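Exo-beta-1,4-mannosidase (Rhizomucor miehei, PDB 4LYP) hydrolyses beta-1,4-linked mannosides as an exo-acting glycoside hydrolase family 5 beta-mannosidase, and also shows transglycosylation activity. Local coordinates at residues N151-W155 / N237-E241. Residues are numbered along the deposited sequence; the frame is centred on the assembly and turned at random.
Sequences NFWQW and NEPQE. With GAI (guanidine), chain C.
Trp153 NE1 donates to Glu238 OE1 at 2.8 Å, a bent bond (N-H...O 142°) that meets the oxygen on its anti side and out of the carboxylate plane, with indole and carboxylate almost perpendicular. The same OE1 accepts N2 of the bound guanidine at 2.8 Å, while OE2 takes guanidine N1 at 2.8 Å; the ligand thus bridges both carboxylate oxygens, and His291 adds a second partner to OE2. The Glu238 chain, extended beyond CG, carries the carboxylate to this position.

Farther along the indole, Gln240 CD lies 3.6 Å from Trp153 CZ2. Gln240 CG sits over one face of the Phe152 ring, 3.5 Å from its centroid and 13° off the normal, a CH-pi contact. A bend at chi2 (-65°) turns the Gln240 chain back, and NE2 then bonds almost straight to the backbone O of Glu238, two residues back, with Glu268 as a further acceptor. Phe152 in turn puts its CD2 over the centre of an indole face of Trp153, so Gln240, Phe152 and Trp153 pack in succession.

Behind these side chains Asn151 and Asn237 form a single backbone bridge, and Phe152 N donates to Asn237 O at 2.9 Å. Alongside it, Asn237 ND2 reaches Asn151 OD1 (3.0 Å), approaching from above the carbonyl plane; that oxygen also receives a weak bond from Trp153 N. Arg97 holds Asn237 OD1 and Ser156 holds Asn151 ND2, fixing both amides at their other ends.

Two loops following parallel strands 144-148 and 230-234 of the TIM barrel therefore form one wall of the guanidine pocket. An Asn-Glu pair after the fourth barrel strand, here 230-234, is the clan GH-A signature, in which the glutamate is the acid/base, consistent with that role for Glu238 here.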
loop_
_atom_site.group_PDB
_atom_site.type_symbol
_atom_site.label_atom_id
_atom_site.label_comp_id
_atom_site.label_asym_id
_atom_site.label_seq_id
_atom_site.Cartn_x
_atom_site.Cartn_y
_atom_site.Cartn_z
ATOM N N ASN A 151 -9.238 -2.475 -3.612
ATOM C CA ASN A 151 -9.225 -1.546 -2.464
ATOM C C ASN A 151 -10.550 -1.619 -1.787
ATOM O O ASN A 151 -11.584 -1.476 -2.464
ATOM C CB ASN A 151 -8.956 -0.127 -2.964
ATOM C CG ASN A 151 -8.659 0.889 -1.880
ATOM O OD1 ASN A 151 -8.586 0.585 -0.675
ATOM N ND2 ASN A 151 -8.412 2.098 -2.332
ATOM N N PHE A 152 -10.607 -1.856 -0.498
ATOM C CA PHE A 152 -11.882 -1.736 0.199
ATOM C C PHE A 152 -12.382 -0.297 0.061
ATOM O O PHE A 152 -13.619 -0.094 -0.032
ATOM C CB PHE A 152 -11.731 -2.153 1.652
ATOM C CG PHE A 152 -13.063 -2.188 2.340
ATOM C CD1 PHE A 152 -13.876 -3.326 2.225
ATOM C CD2 PHE A 152 -13.573 -1.059 3.022
ATOM C CE1 PHE A 152 -15.131 -3.361 2.786
ATOM C CE2 PHE A 152 -14.860 -1.101 3.598
ATOM C CZ PHE A 152 -15.627 -2.274 3.463
ATOM N N TRP A 153 -11.480 0.668 0.204
ATOM C CA TRP A 153 -11.852 2.055 0.353
ATOM C C TRP A 153 -12.109 2.742 -0.964
ATOM O O TRP A 153 -11.884 2.226 -2.086
ATOM C CB TRP A 153 -10.804 2.797 1.204
ATOM C CG TRP A 153 -10.652 2.154 2.532
ATOM C CD1 TRP A 153 -9.561 1.440 2.977
ATOM C CD2 TRP A 153 -11.615 2.079 3.600
ATOM N NE1 TRP A 153 -9.806 0.907 4.241
ATOM C CE2 TRP A 153 -11.059 1.301 4.639
ATOM C CE3 TRP A 153 -12.940 2.586 3.750
ATOM C CZ2 TRP A 153 -11.755 1.012 5.810
ATOM C CZ3 TRP A 153 -13.631 2.257 4.909
ATOM C CH2 TRP A 153 -13.053 1.486 5.941
ATOM N N GLN A 154 -12.565 4.003 -0.845
ATOM C CA GLN A 154 -13.189 4.719 -1.976
ATOM C C GLN A 154 -12.232 5.478 -2.842
ATOM O O GLN A 154 -12.626 5.983 -3.908
ATOM C CB GLN A 154 -14.270 5.679 -1.439
ATOM C CG GLN A 154 -13.783 6.913 -0.644
ATOM C CD GLN A 154 -13.508 6.662 0.841
ATOM O OE1 GLN A 154 -13.131 5.565 1.287
ATOM N NE2 GLN A 154 -13.687 7.734 1.639
ATOM N N TRP A 155 -10.950 5.580 -2.467
ATOM C CA TRP A 155 -10.005 6.493 -3.160
ATOM C C TRP A 155 -9.496 5.986 -4.446
ATOM O O TRP A 155 -8.868 6.717 -5.214
ATOM C CB TRP A 155 -8.929 6.927 -2.204
ATOM C CG TRP A 155 -8.131 5.844 -1.523
ATOM C CD1 TRP A 155 -8.314 5.350 -0.230
ATOM C CD2 TRP A 155 -6.927 5.183 -2.075
ATOM N NE1 TRP A 155 -7.334 4.436 0.045
ATOM C CE2 TRP A 155 -6.455 4.319 -1.027
ATOM C CE3 TRP A 155 -6.244 5.214 -3.278
ATOM C CZ2 TRP A 155 -5.321 3.526 -1.168
ATOM C CZ3 TRP A 155 -5.117 4.453 -3.403
ATOM C CH2 TRP A 155 -4.645 3.596 -2.353
ATOM N N ASN A 237 -6.417 -3.656 -0.777
ATOM C CA ASN A 237 -6.056 -2.833 0.377
ATOM C C ASN A 237 -7.188 -2.947 1.443
ATOM O O ASN A 237 -8.324 -2.515 1.209
ATOM C CB ASN A 237 -5.913 -1.384 -0.076
ATOM C CG ASN A 237 -5.554 -0.498 1.053
ATOM O OD1 ASN A 237 -4.583 -0.791 1.807
ATOM N ND2 ASN A 237 -6.288 0.577 1.236
ATOM N N GLU A 238 -6.821 -3.494 2.613
ATOM C CA GLU A 238 -7.639 -3.424 3.849
ATOM C C GLU A 238 -9.045 -4.023 3.715
ATOM O O GLU A 238 -10.012 -3.368 4.070
ATOM C CB GLU A 238 -7.699 -2.014 4.377
ATOM C CG GLU A 238 -6.316 -1.407 4.637
ATOM C CD GLU A 238 -6.357 -0.139 5.415
ATOM O OE1 GLU A 238 -7.477 0.381 5.731
ATOM O OE2 GLU A 238 -5.253 0.357 5.815
ATOM N N PRO A 239 -9.192 -5.296 3.327
ATOM C CA PRO A 239 -10.523 -5.894 3.489
ATOM C C PRO A 239 -11.000 -5.770 4.937
ATOM O O PRO A 239 -10.221 -5.937 5.855
ATOM C CB PRO A 239 -10.314 -7.360 3.100
ATOM C CG PRO A 239 -9.003 -7.427 2.415
ATOM C CD PRO A 239 -8.172 -6.279 2.936
ATOM N N GLN A 240 -12.289 -5.465 5.158
ATOM C CA GLN A 240 -12.843 -5.229 6.486
ATOM C C GLN A 240 -13.616 -6.456 6.974
ATOM O O GLN A 240 -14.756 -6.694 6.593
ATOM C CB GLN A 240 -13.723 -3.979 6.488
ATOM C CG GLN A 240 -12.997 -2.689 6.074
ATOM C CD GLN A 240 -11.922 -2.324 7.071
ATOM O OE1 GLN A 240 -12.219 -2.006 8.238
ATOM N NE2 GLN A 240 -10.648 -2.421 6.691
ATOM N N GLU A 241 -12.969 -7.251 7.834
ATOM C CA GLU A 241 -13.608 -8.476 8.402
ATOM C C GLU A 241 -14.225 -9.332 7.292
ATOM O O GLU A 241 -15.390 -9.763 7.440
ATOM C CB GLU A 241 -14.605 -8.057 9.493
ATOM C CG GLU A 241 -13.831 -7.379 10.625
ATOM C CD GLU A 241 -14.465 -7.649 11.968
ATOM O OE1 GLU A 241 -14.351 -8.784 12.601
ATOM O OE2 GLU A 241 -15.161 -6.779 12.375
HETATM C C GAI C . -7.205 3.670 6.513
HETATM N N1 GAI C . -6.050 3.005 6.488
HETATM N N2 GAI C . -8.302 2.897 6.580
HETATM N N3 GAI C . -7.292 4.948 6.401
#